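Gene 2 protein (Enterobacteria phage Sf6, PDB 5C12) serves as the large terminase subunit of the viral DNA-packaging machinery, and this fragment is its metal-binding nuclease domain. Local coordinates at residues E217-I221 with I245-A251; Q220-K224 with L233-M239; M21-K25 with Y173-A177; R169-Y173 with A251-M255. The protein carries 1 engineered substitution. One frame throughout, in Å; residues are numbered along the deposited sequence.

The four contacts form one cluster, with neighbouring centres about 9 to 11 Å apart. Contact 3 opens first along the chain, tying the start of the domain to helix 168-189. Contact 4 then runs from the same helix, sharing Tyr173, to helix 249-256, and the loop it closes contains contacts 1 and 2. Those two share Gln220 and Ile221, in the turn just after helix 208-218, and touch where Ile245 follows helix 236-243. Contacts 1 and 4 meet at Ala251. Helix 249-256, which carries the metal ligand Asp252, is thus held from several directions beside the mixed sheet, on which Asp52 supplies the other protein ligand.

Contact 1: E217-I221 with I245-A251; sequences ELTQI and IPSPNLA
With CG beside its backbone N (chi1 -69°) and the chain extended beyond (chi2 -174°), Glu217 carries its carboxylate from the end of helix 208-218 to the first turn of helix 249-256, crossing Leu250 at about a right angle. Glu217 OE1 accepts from Ala251 N at 3.0 Å, and this bond is nearly straight, with an N-H...O angle of 165°. Leu250 N is closer to the same Glu217 OE1, at 2.8 Å, but its N-H points badly and the bond is weak. The second oxygen turns to water: one water links Glu217 OE2 to Asn249 ND2, another links it to Ser247 O. Pro248, at the N-cap position, centres an inverse gamma turn that brings the chain into the helix. Glu217 CB lies 4.0 Å from Ala251 CB. In neighbouring packing, Leu218 CD2 rests 3.6 Å from Ala251 CB, and Ile221 CD1 lies 3.8 Å from Pro248 CG. Farther along, Gln220 and Ile245 run antiparallel alongside each other, Ile245 CD1 coming within 3.6 Å of Gln220 CB. Asn249 binds manganese in other structures of this protein, and Ser247 OG hydrogen-bonds Asp55, a magnesium ligand in another structure. A carboxylate facing the N-terminus of helix 249-256 would probably gain from the helix dipole, so Glu217 is likely to stay ionised while satisfying N-H groups that the helix itself cannot.

Contact 2: Q220-K224 with L233-M239; sequences QIQRK and LMTAVEM. Engineered in segment 233-239: Ala236 (natural residue Lys).
Gln222 O is gripped by two consecutive residues: Met234 N donates to it at 2.8 Å with an N-H...O angle of 165°, and the Leu233 CA hydrogen approaches it in a weaker C-H...O contact. This bond flanks Arg223 and Leu233, a non-hydrogen-bonded pair in a single antiparallel bridge, with CA atoms 4.2 Å apart; on its other side Lys224 and Glu232 are joined by a backbone hydrogen bond. A water closes the same junction, accepting from Gln222 N and donating to Met234 O. Outward from the bridge, Lys224 holds CG between its backbone N and carbonyl carbon (chi1 73°); Lys224 CD passes Leu233 O, and the bend at chi3 beyond it turns CE and NZ to Glu238. There Lys224 NZ forms a salt bridge with Glu238 OE2 at 2.6 Å, entering on the syn lone pair. The other oxygen, Glu238 OE1, accepts from Thr235 N at 2.9 Å on its anti lone pair, while Glu238 N returns a bond to Thr235 OG1. This capping box starts helix 236-243 and fixes the rotation of the carboxylate that Lys224 meets. Met234 and Gln222 extend alongside each other in the same direction, Met234 SD 3.7 Å from Gln222 NE2. On the inner side, Ile221 CG2 meets Leu233 CD1 at 3.9 Å and Met239 CE reaches Gln220 O at 3.4 Å. The loop thus lies between helix 236-243, whose first residue is the engineered Ala236, and the N-terminal segment, where Met21 and Ile23 hydrogen-bond to Arg223 and Ile221; Leu233 touches Tyr173 and Tyr174 of helix 168-189.

Contact 3: M21-K25 with Y173-A177; sequences MAIIK and YYALA
Segment 21-25 is an irregular stretch that passes helix 168-189 without a single hydrogen bond to residues 173-177, coming nearest at Ile24 and Ala177, whose CA atoms are 5.8 Å apart. Two successive isoleucines both direct their side chains toward the helix, consistent with the non-extended link between them, Ile23 psi -13° and Ile24 phi -129°. Ile23 does most of the packing. Its CG1 branch stands between the backbone N and the carbonyl carbon (chi1 64°), which sends the two branches to successive tyrosines. Ile23 CD1, at the end of the longer branch, lies 3.8 Å from Tyr173 CB, and the two side chains cross at about a right angle. The shorter branch goes to the neighbour: Ile23 CG2 is 3.7 Å from Tyr174 CZ, with the phenol oxygen of Tyr174 nearer still. One turn along the helix, Ala177 CB offers a small surface, 3.9 Å from Ile24 CG1 and 3.8 Å from Ile23 O. Ile24 CD1 then extends to Leu176 CD2 at 4.2 Å, again with chains crossed at roughly ninety degrees. Dispersion rather than polar bonding therefore joins the two segments. The hydroxyl of Tyr173 is directed elsewhere, to Asp252, and Ile24 also packs on Leu218 of helix 208-218. Here the start of the domain closes over a helix of the layer packed beside the mixed sheet, whose 5-4-1-2-3 order of principal strands is that of the RNase H-like fold found in terminase nucleases.

Contact 4: R169-Y173 with A251-M255; sequences RAQFY and ADALM. With MG (magnesium ion), chain C.
In the metal site of the nuclease, Asp252 uses its two oxygens differently: one meets Tyr173 and Arg169 across the helix pair, the other binds magnesium. Tyr173 OH donates to Asp252 OD1 at 2.6 Å, on the anti lone pair and near the plane of the phenol ring. Arg169 adds a salt bridge, NH1 lying 3.3 Å from Asp252 OD1 in a weak hydrogen bond, with the guanidinium and carboxylate planes nearly perpendicular at 86°. Asp252 OD2 coordinates magnesium at 2.2 Å; Asp52 and four waters complete the shell. A further water accepts from Arg169 NH2 and donates to Asp252 OD2, while Met234 O also receives a bond from Arg169 NH2. Paired acidic ligands on a strand and a helix beside it are characteristic of RNase H-like nucleases, and Arg169 and Tyr173 form a second shell consistent with orienting Asp252, Tyr173 through the short bond and Arg169 more loosely. Helices 168-189 and 249-256 cross at 82° in these segments. At the crossing, Met255 CG sits over one face of the Tyr173 ring, 3.6 Å from its centroid, in a CH-pi contact. The bend at chi2 (-86°) brings Met255 SD to 3.7 Å from Phe172 CB, and that at chi3 lays CE near the Tyr173 ring.

Contact 1: E217-I221 with I245-A251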
# COMPACT_ATOMS: atom_id res chain seq x y z
N GLU A 217 -11.02 -4.82 2.18
CA GLU A 217 -9.82 -5.61 2.02
C GLU A 217 -8.85 -5.38 3.17
O GLU A 217 -8.31 -6.33 3.73
CB GLU A 217 -9.13 -5.32 0.67
CG GLU A 217 -9.90 -5.82 -0.53
CD GLU A 217 -9.14 -5.66 -1.86
OE1 GLU A 217 -7.97 -5.19 -1.83
OE2 GLU A 217 -9.73 -6.01 -2.90
N LEU A 218 -8.67 -4.12 3.55
CA LEU A 218 -7.70 -3.78 4.59
C LEU A 218 -8.00 -4.45 5.94
O LEU A 218 -7.07 -4.80 6.68
CB LEU A 218 -7.62 -2.26 4.78
CG LEU A 218 -6.85 -1.46 3.72
CD1 LEU A 218 -6.98 0.02 3.97
CD2 LEU A 218 -5.37 -1.84 3.71
N THR A 219 -9.28 -4.61 6.27
CA THR A 219 -9.63 -5.22 7.54
C THR A 219 -9.52 -6.74 7.54
O THR A 219 -9.77 -7.37 8.57
CB THR A 219 -11.05 -4.83 7.96
OG1 THR A 219 -11.97 -5.19 6.92
CG2 THR A 219 -11.10 -3.32 8.21
N GLN A 220 -9.10 -7.30 6.40
CA GLN A 220 -8.88 -8.74 6.28
C GLN A 220 -7.41 -9.12 6.41
O GLN A 220 -7.08 -10.29 6.56
CB GLN A 220 -9.39 -9.25 4.93
CG GLN A 220 -10.87 -8.99 4.67
CD GLN A 220 -11.75 -10.09 5.18
OE1 GLN A 220 -11.71 -10.43 6.36
NE2 GLN A 220 -12.54 -10.67 4.29
N ILE A 221 -6.52 -8.13 6.33
CA ILE A 221 -5.07 -8.39 6.42
C ILE A 221 -4.77 -8.87 7.85
O ILE A 221 -5.16 -8.23 8.83
CB ILE A 221 -4.24 -7.17 6.06
CG1 ILE A 221 -4.57 -6.66 4.65
CG2 ILE A 221 -2.75 -7.48 6.18
CD1 ILE A 221 -4.33 -7.69 3.55
N ILE A 245 -10.95 -15.81 1.49
CA ILE A 245 -11.00 -14.41 1.10
C ILE A 245 -10.17 -14.18 -0.16
O ILE A 245 -9.05 -14.69 -0.28
CB ILE A 245 -10.60 -13.44 2.25
CG1 ILE A 245 -9.36 -12.62 1.92
CG2 ILE A 245 -10.39 -14.19 3.56
CD1 ILE A 245 -9.61 -11.14 1.93
N PRO A 246 -10.73 -13.43 -1.11
CA PRO A 246 -10.06 -13.17 -2.39
C PRO A 246 -8.82 -12.31 -2.20
O PRO A 246 -8.64 -11.66 -1.16
CB PRO A 246 -11.12 -12.43 -3.21
CG PRO A 246 -12.11 -11.92 -2.24
CD PRO A 246 -12.08 -12.83 -1.06
N SER A 247 -7.97 -12.30 -3.21
CA SER A 247 -6.70 -11.60 -3.12
C SER A 247 -6.96 -10.11 -2.91
O SER A 247 -7.76 -9.51 -3.63
CB SER A 247 -5.88 -11.83 -4.39
OG SER A 247 -4.53 -11.49 -4.16
N PRO A 248 -6.29 -9.51 -1.91
CA PRO A 248 -6.57 -8.12 -1.55
C PRO A 248 -5.70 -7.15 -2.34
O PRO A 248 -4.80 -6.51 -1.79
CB PRO A 248 -6.24 -8.10 -0.06
CG PRO A 248 -5.08 -9.05 0.06
CD PRO A 248 -5.40 -10.16 -0.92
N ASN A 249 -5.96 -7.05 -3.64
CA ASN A 249 -5.07 -6.30 -4.51
C ASN A 249 -5.08 -4.80 -4.28
O ASN A 249 -4.07 -4.13 -4.50
CB ASN A 249 -5.39 -6.56 -5.97
CG ASN A 249 -5.68 -8.00 -6.25
OD1 ASN A 249 -4.77 -8.79 -6.37
ND2 ASN A 249 -6.96 -8.35 -6.36
N LEU A 250 -6.23 -4.24 -3.86
CA LEU A 250 -6.28 -2.82 -3.57
C LEU A 250 -5.46 -2.52 -2.30
O LEU A 250 -4.69 -1.55 -2.26
CB LEU A 250 -7.72 -2.34 -3.37
CG LEU A 250 -8.71 -2.59 -4.49
CD1 LEU A 250 -10.08 -2.18 -4.02
CD2 LEU A 250 -8.28 -1.82 -5.73
N ALA A 251 -5.65 -3.34 -1.27
CA ALA A 251 -4.87 -3.22 -0.03
C ALA A 251 -3.38 -3.33 -0.30
O ALA A 251 -2.60 -2.56 0.22
CB ALA A 251 -5.30 -4.28 1.00
O HOH W 1 -8.72 -6.46 -5.26
O HOH W 2 -10.59 -8.60 -2.84

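Contact 2: Q220-K224 with L233-M239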
# COMPACT_ATOMS: atom_id res chain seq x y z
N GLN A 220 -9.10 -7.30 6.40
CA GLN A 220 -8.88 -8.74 6.28
C GLN A 220 -7.41 -9.12 6.41
O GLN A 220 -7.08 -10.29 6.56
CB GLN A 220 -9.39 -9.25 4.93
CG GLN A 220 -10.87 -8.99 4.67
CD GLN A 220 -11.75 -10.09 5.18
OE1 GLN A 220 -11.71 -10.43 6.36
NE2 GLN A 220 -12.54 -10.67 4.29
N ILE A 221 -6.52 -8.13 6.33
CA ILE A 221 -5.07 -8.39 6.42
C ILE A 221 -4.77 -8.87 7.85
O ILE A 221 -5.16 -8.23 8.83
CB ILE A 221 -4.24 -7.17 6.06
CG1 ILE A 221 -4.57 -6.66 4.65
CG2 ILE A 221 -2.75 -7.48 6.18
CD1 ILE A 221 -4.33 -7.69 3.55
N GLN A 222 -4.11 -10.02 7.96
CA GLN A 222 -3.96 -10.67 9.26
C GLN A 222 -2.54 -11.10 9.56
O GLN A 222 -1.81 -11.55 8.68
CB GLN A 222 -4.85 -11.91 9.35
CG GLN A 222 -6.32 -11.61 9.46
CD GLN A 222 -7.15 -12.86 9.39
OE1 GLN A 222 -8.21 -12.88 8.76
NE2 GLN A 222 -6.69 -13.92 10.05
N ARG A 223 -2.18 -10.99 10.83
CA ARG A 223 -0.93 -11.53 11.33
C ARG A 223 -0.98 -13.05 11.34
O ARG A 223 -2.06 -13.65 11.44
CB ARG A 223 -0.70 -10.97 12.73
CG ARG A 223 0.65 -11.20 13.33
CD ARG A 223 0.78 -10.49 14.68
NE ARG A 223 1.89 -11.03 15.45
CZ ARG A 223 2.11 -10.78 16.74
NH1 ARG A 223 1.29 -9.98 17.42
NH2 ARG A 223 3.15 -11.33 17.34
N LYS A 224 0.17 -13.70 11.23
CA LYS A 224 0.24 -15.15 11.41
C LYS A 224 1.39 -15.48 12.35
O LYS A 224 2.33 -14.70 12.47
CB LYS A 224 0.45 -15.88 10.07
CG LYS A 224 1.85 -15.73 9.53
CD LYS A 224 2.06 -16.43 8.20
CE LYS A 224 2.08 -17.92 8.36
NZ LYS A 224 2.55 -18.57 7.11
N LEU A 233 2.72 -11.57 8.14
CA LEU A 233 1.31 -11.57 7.73
C LEU A 233 0.96 -12.81 6.93
O LEU A 233 1.83 -13.44 6.33
CB LEU A 233 1.02 -10.33 6.90
CG LEU A 233 1.30 -9.04 7.67
CD1 LEU A 233 1.09 -7.86 6.74
CD2 LEU A 233 0.44 -8.92 8.91
N MET A 234 -0.31 -13.18 6.92
CA MET A 234 -0.77 -14.24 6.04
C MET A 234 -0.56 -13.79 4.61
O MET A 234 -0.76 -12.62 4.27
CB MET A 234 -2.25 -14.52 6.26
CG MET A 234 -2.61 -15.16 7.58
SD MET A 234 -4.37 -15.58 7.65
CE MET A 234 -4.58 -16.52 6.16
N THR A 235 -0.17 -14.74 3.76
CA THR A 235 -0.06 -14.48 2.34
C THR A 235 -1.46 -14.54 1.72
O THR A 235 -2.40 -15.07 2.33
CB THR A 235 0.78 -15.56 1.65
OG1 THR A 235 0.14 -16.83 1.84
CG2 THR A 235 2.18 -15.60 2.23
N ALA A 236 -1.58 -14.00 0.51
CA ALA A 236 -2.83 -14.10 -0.23
C ALA A 236 -3.27 -15.56 -0.37
O ALA A 236 -4.44 -15.88 -0.22
CB ALA A 236 -2.69 -13.46 -1.61
N VAL A 237 -2.33 -16.45 -0.65
CA VAL A 237 -2.68 -17.85 -0.87
C VAL A 237 -3.28 -18.43 0.40
O VAL A 237 -4.28 -19.14 0.37
CB VAL A 237 -1.47 -18.69 -1.32
CG1 VAL A 237 -1.82 -20.17 -1.31
CG2 VAL A 237 -1.03 -18.27 -2.71
N GLU A 238 -2.68 -18.09 1.54
CA GLU A 238 -3.19 -18.55 2.82
C GLU A 238 -4.56 -17.96 3.11
O GLU A 238 -5.45 -18.65 3.61
CB GLU A 238 -2.21 -18.19 3.92
CG GLU A 238 -0.93 -18.98 3.85
CD GLU A 238 0.09 -18.54 4.89
OE1 GLU A 238 0.29 -17.32 5.05
OE2 GLU A 238 0.68 -19.43 5.54
N MET A 239 -4.74 -16.67 2.82
CA MET A 239 -6.01 -16.01 3.08
C MET A 239 -7.11 -16.72 2.30
O MET A 239 -8.20 -16.94 2.81
CB MET A 239 -5.96 -14.55 2.68
CG MET A 239 -5.02 -13.71 3.53
SD MET A 239 -4.82 -12.03 2.90
CE MET A 239 -6.39 -11.31 3.36
O HOH W 3 -2.96 -11.13 5.51

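Contact 3: M21-K25 with Y173-A177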
# COMPACT_ATOMS: atom_id res chain seq x y z
N MET A 21 -6.41 -11.27 15.01
CA MET A 21 -5.15 -11.23 14.28
C MET A 21 -5.12 -10.15 13.20
O MET A 21 -4.07 -9.89 12.62
CB MET A 21 -4.86 -12.59 13.62
CG MET A 21 -4.65 -13.73 14.62
SD MET A 21 -3.21 -13.44 15.67
CE MET A 21 -1.93 -14.28 14.73
N ALA A 22 -6.26 -9.52 12.92
CA ALA A 22 -6.28 -8.43 11.94
C ALA A 22 -5.43 -7.26 12.42
O ALA A 22 -5.39 -6.95 13.60
CB ALA A 22 -7.69 -7.97 11.65
N ILE A 23 -4.74 -6.60 11.49
CA ILE A 23 -3.82 -5.53 11.88
C ILE A 23 -4.39 -4.11 11.75
O ILE A 23 -3.82 -3.17 12.28
CB ILE A 23 -2.50 -5.62 11.08
CG1 ILE A 23 -2.77 -5.40 9.59
CG2 ILE A 23 -1.85 -6.97 11.34
CD1 ILE A 23 -1.53 -5.08 8.79
N ILE A 24 -5.53 -3.96 11.07
CA ILE A 24 -6.14 -2.65 10.85
C ILE A 24 -7.61 -2.68 11.25
O ILE A 24 -8.35 -3.55 10.83
CB ILE A 24 -6.01 -2.20 9.38
CG1 ILE A 24 -4.56 -1.84 9.09
CG2 ILE A 24 -6.92 -1.00 9.07
CD1 ILE A 24 -4.21 -1.82 7.60
N LYS A 25 -7.98 -1.75 12.13
CA LYS A 25 -9.35 -1.57 12.58
C LYS A 25 -10.16 -0.69 11.65
O LYS A 25 -9.69 0.35 11.20
CB LYS A 25 -9.37 -0.96 13.99
CG LYS A 25 -8.81 -1.88 15.05
CD LYS A 25 -9.87 -2.91 15.50
CE LYS A 25 -9.29 -3.85 16.54
NZ LYS A 25 -8.02 -4.48 16.10
N TYR A 173 2.99 -3.09 5.48
CA TYR A 173 1.62 -3.14 5.99
C TYR A 173 1.56 -2.52 7.39
O TYR A 173 0.59 -1.84 7.73
CB TYR A 173 1.03 -4.55 5.99
CG TYR A 173 0.09 -4.83 4.84
CD1 TYR A 173 -1.06 -4.07 4.68
CD2 TYR A 173 0.35 -5.83 3.89
CE1 TYR A 173 -1.90 -4.29 3.67
CE2 TYR A 173 -0.51 -6.06 2.85
CZ TYR A 173 -1.65 -5.27 2.74
OH TYR A 173 -2.51 -5.45 1.70
N TYR A 174 2.59 -2.73 8.21
CA TYR A 174 2.60 -2.10 9.53
C TYR A 174 2.90 -0.59 9.44
O TYR A 174 2.47 0.16 10.31
CB TYR A 174 3.57 -2.81 10.48
CG TYR A 174 2.90 -3.97 11.18
CD1 TYR A 174 2.11 -3.74 12.31
CD2 TYR A 174 3.00 -5.27 10.70
CE1 TYR A 174 1.47 -4.80 12.94
CE2 TYR A 174 2.37 -6.32 11.34
CZ TYR A 174 1.60 -6.08 12.46
OH TYR A 174 0.97 -7.13 13.09
N ALA A 175 3.64 -0.16 8.42
CA ALA A 175 3.81 1.27 8.19
C ALA A 175 2.44 1.88 7.96
O ALA A 175 2.12 2.95 8.49
CB ALA A 175 4.73 1.53 6.98
N LEU A 176 1.64 1.20 7.17
CA LEU A 176 0.28 1.64 6.88
C LEU A 176 -0.55 1.64 8.17
O LEU A 176 -1.23 2.62 8.50
CB LEU A 176 -0.33 0.74 5.83
CG LEU A 176 -1.81 0.92 5.47
CD1 LEU A 176 -2.03 2.36 5.04
CD2 LEU A 176 -2.19 -0.06 4.37
N ALA A 177 -0.51 0.52 8.90
CA ALA A 177 -1.29 0.40 10.11
C ALA A 177 -0.90 1.47 11.13
O ALA A 177 -1.77 2.05 11.78
CB ALA A 177 -1.16 -0.98 10.69

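Contact 4: R169-Y173 with A251-M255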
# COMPACT_ATOMS: atom_id res chain seq x y z
N ARG A 169 6.69 -7.13 3.16
CA ARG A 169 5.24 -7.17 3.18
C ARG A 169 4.77 -6.77 4.60
O ARG A 169 3.87 -5.96 4.77
CB ARG A 169 4.72 -8.56 2.81
CG ARG A 169 3.21 -8.75 2.97
CD ARG A 169 2.80 -10.15 2.42
NE ARG A 169 1.38 -10.47 2.62
CZ ARG A 169 0.39 -10.03 1.84
NH1 ARG A 169 0.64 -9.24 0.80
NH2 ARG A 169 -0.86 -10.40 2.10
N ALA A 170 5.37 -7.36 5.62
CA ALA A 170 4.99 -7.02 6.99
C ALA A 170 5.40 -5.60 7.34
O ALA A 170 4.63 -4.86 7.94
CB ALA A 170 5.59 -8.00 7.97
N GLN A 171 6.62 -5.23 6.98
CA GLN A 171 7.11 -3.89 7.29
C GLN A 171 6.19 -2.80 6.76
O GLN A 171 5.82 -1.87 7.47
CB GLN A 171 8.50 -3.72 6.70
CG GLN A 171 9.11 -2.34 6.87
CD GLN A 171 10.49 -2.30 6.27
OE1 GLN A 171 10.77 -2.97 5.28
NE2 GLN A 171 11.36 -1.52 6.89
N PHE A 172 5.80 -2.91 5.50
CA PHE A 172 5.02 -1.83 4.91
C PHE A 172 3.55 -1.91 5.23
O PHE A 172 2.92 -0.85 5.31
CB PHE A 172 5.37 -1.65 3.43
CG PHE A 172 6.76 -1.13 3.27
CD1 PHE A 172 7.05 0.17 3.65
CD2 PHE A 172 7.79 -1.97 2.90
CE1 PHE A 172 8.32 0.65 3.58
CE2 PHE A 172 9.09 -1.48 2.83
CZ PHE A 172 9.35 -0.17 3.18
N TYR A 173 2.99 -3.09 5.48
CA TYR A 173 1.62 -3.14 5.99
C TYR A 173 1.56 -2.52 7.39
O TYR A 173 0.59 -1.84 7.73
CB TYR A 173 1.03 -4.55 5.99
CG TYR A 173 0.09 -4.83 4.84
CD1 TYR A 173 -1.06 -4.07 4.68
CD2 TYR A 173 0.35 -5.83 3.89
CE1 TYR A 173 -1.90 -4.29 3.67
CE2 TYR A 173 -0.51 -6.06 2.85
CZ TYR A 173 -1.65 -5.27 2.74
OH TYR A 173 -2.51 -5.45 1.70
N ALA A 251 -5.65 -3.34 -1.27
CA ALA A 251 -4.87 -3.22 -0.03
C ALA A 251 -3.38 -3.33 -0.30
O ALA A 251 -2.60 -2.56 0.22
CB ALA A 251 -5.30 -4.28 1.00
N ASP A 252 -3.00 -4.30 -1.14
CA ASP A 252 -1.58 -4.51 -1.42
C ASP A 252 -0.98 -3.32 -2.17
O ASP A 252 0.16 -2.93 -1.95
CB ASP A 252 -1.38 -5.78 -2.26
CG ASP A 252 -1.52 -7.07 -1.46
OD1 ASP A 252 -1.68 -7.05 -0.21
OD2 ASP A 252 -1.48 -8.13 -2.10
N ALA A 253 -1.75 -2.77 -3.11
CA ALA A 253 -1.32 -1.60 -3.87
C ALA A 253 -1.08 -0.42 -2.93
O ALA A 253 -0.05 0.27 -3.00
CB ALA A 253 -2.36 -1.27 -4.93
N LEU A 254 -1.99 -0.22 -1.98
CA LEU A 254 -1.83 0.87 -1.03
C LEU A 254 -0.60 0.63 -0.14
O LEU A 254 0.17 1.55 0.13
CB LEU A 254 -3.12 1.06 -0.22
CG LEU A 254 -3.01 2.14 0.86
CD1 LEU A 254 -2.78 3.50 0.25
CD2 LEU A 254 -4.25 2.12 1.73
N MET A 255 -0.44 -0.60 0.32
CA MET A 255 0.68 -0.97 1.16
C MET A 255 2.00 -0.66 0.46
O MET A 255 2.95 -0.10 1.07
CB MET A 255 0.58 -2.46 1.51
CG MET A 255 1.82 -3.00 2.25
SD MET A 255 3.16 -3.56 1.20
CE MET A 255 2.41 -5.02 0.56
MG MG C . -1.33 -8.86 -4.16
O HOH W 4 -1.98 -10.00 -0.28
O HOH W 5 0.74 -8.34 -3.81
O HOH W 6 -0.93 -9.79 -5.77
O HOH W 7 -3.35 -9.32 -4.32
O HOH W 8 -0.96 -10.69 -3.28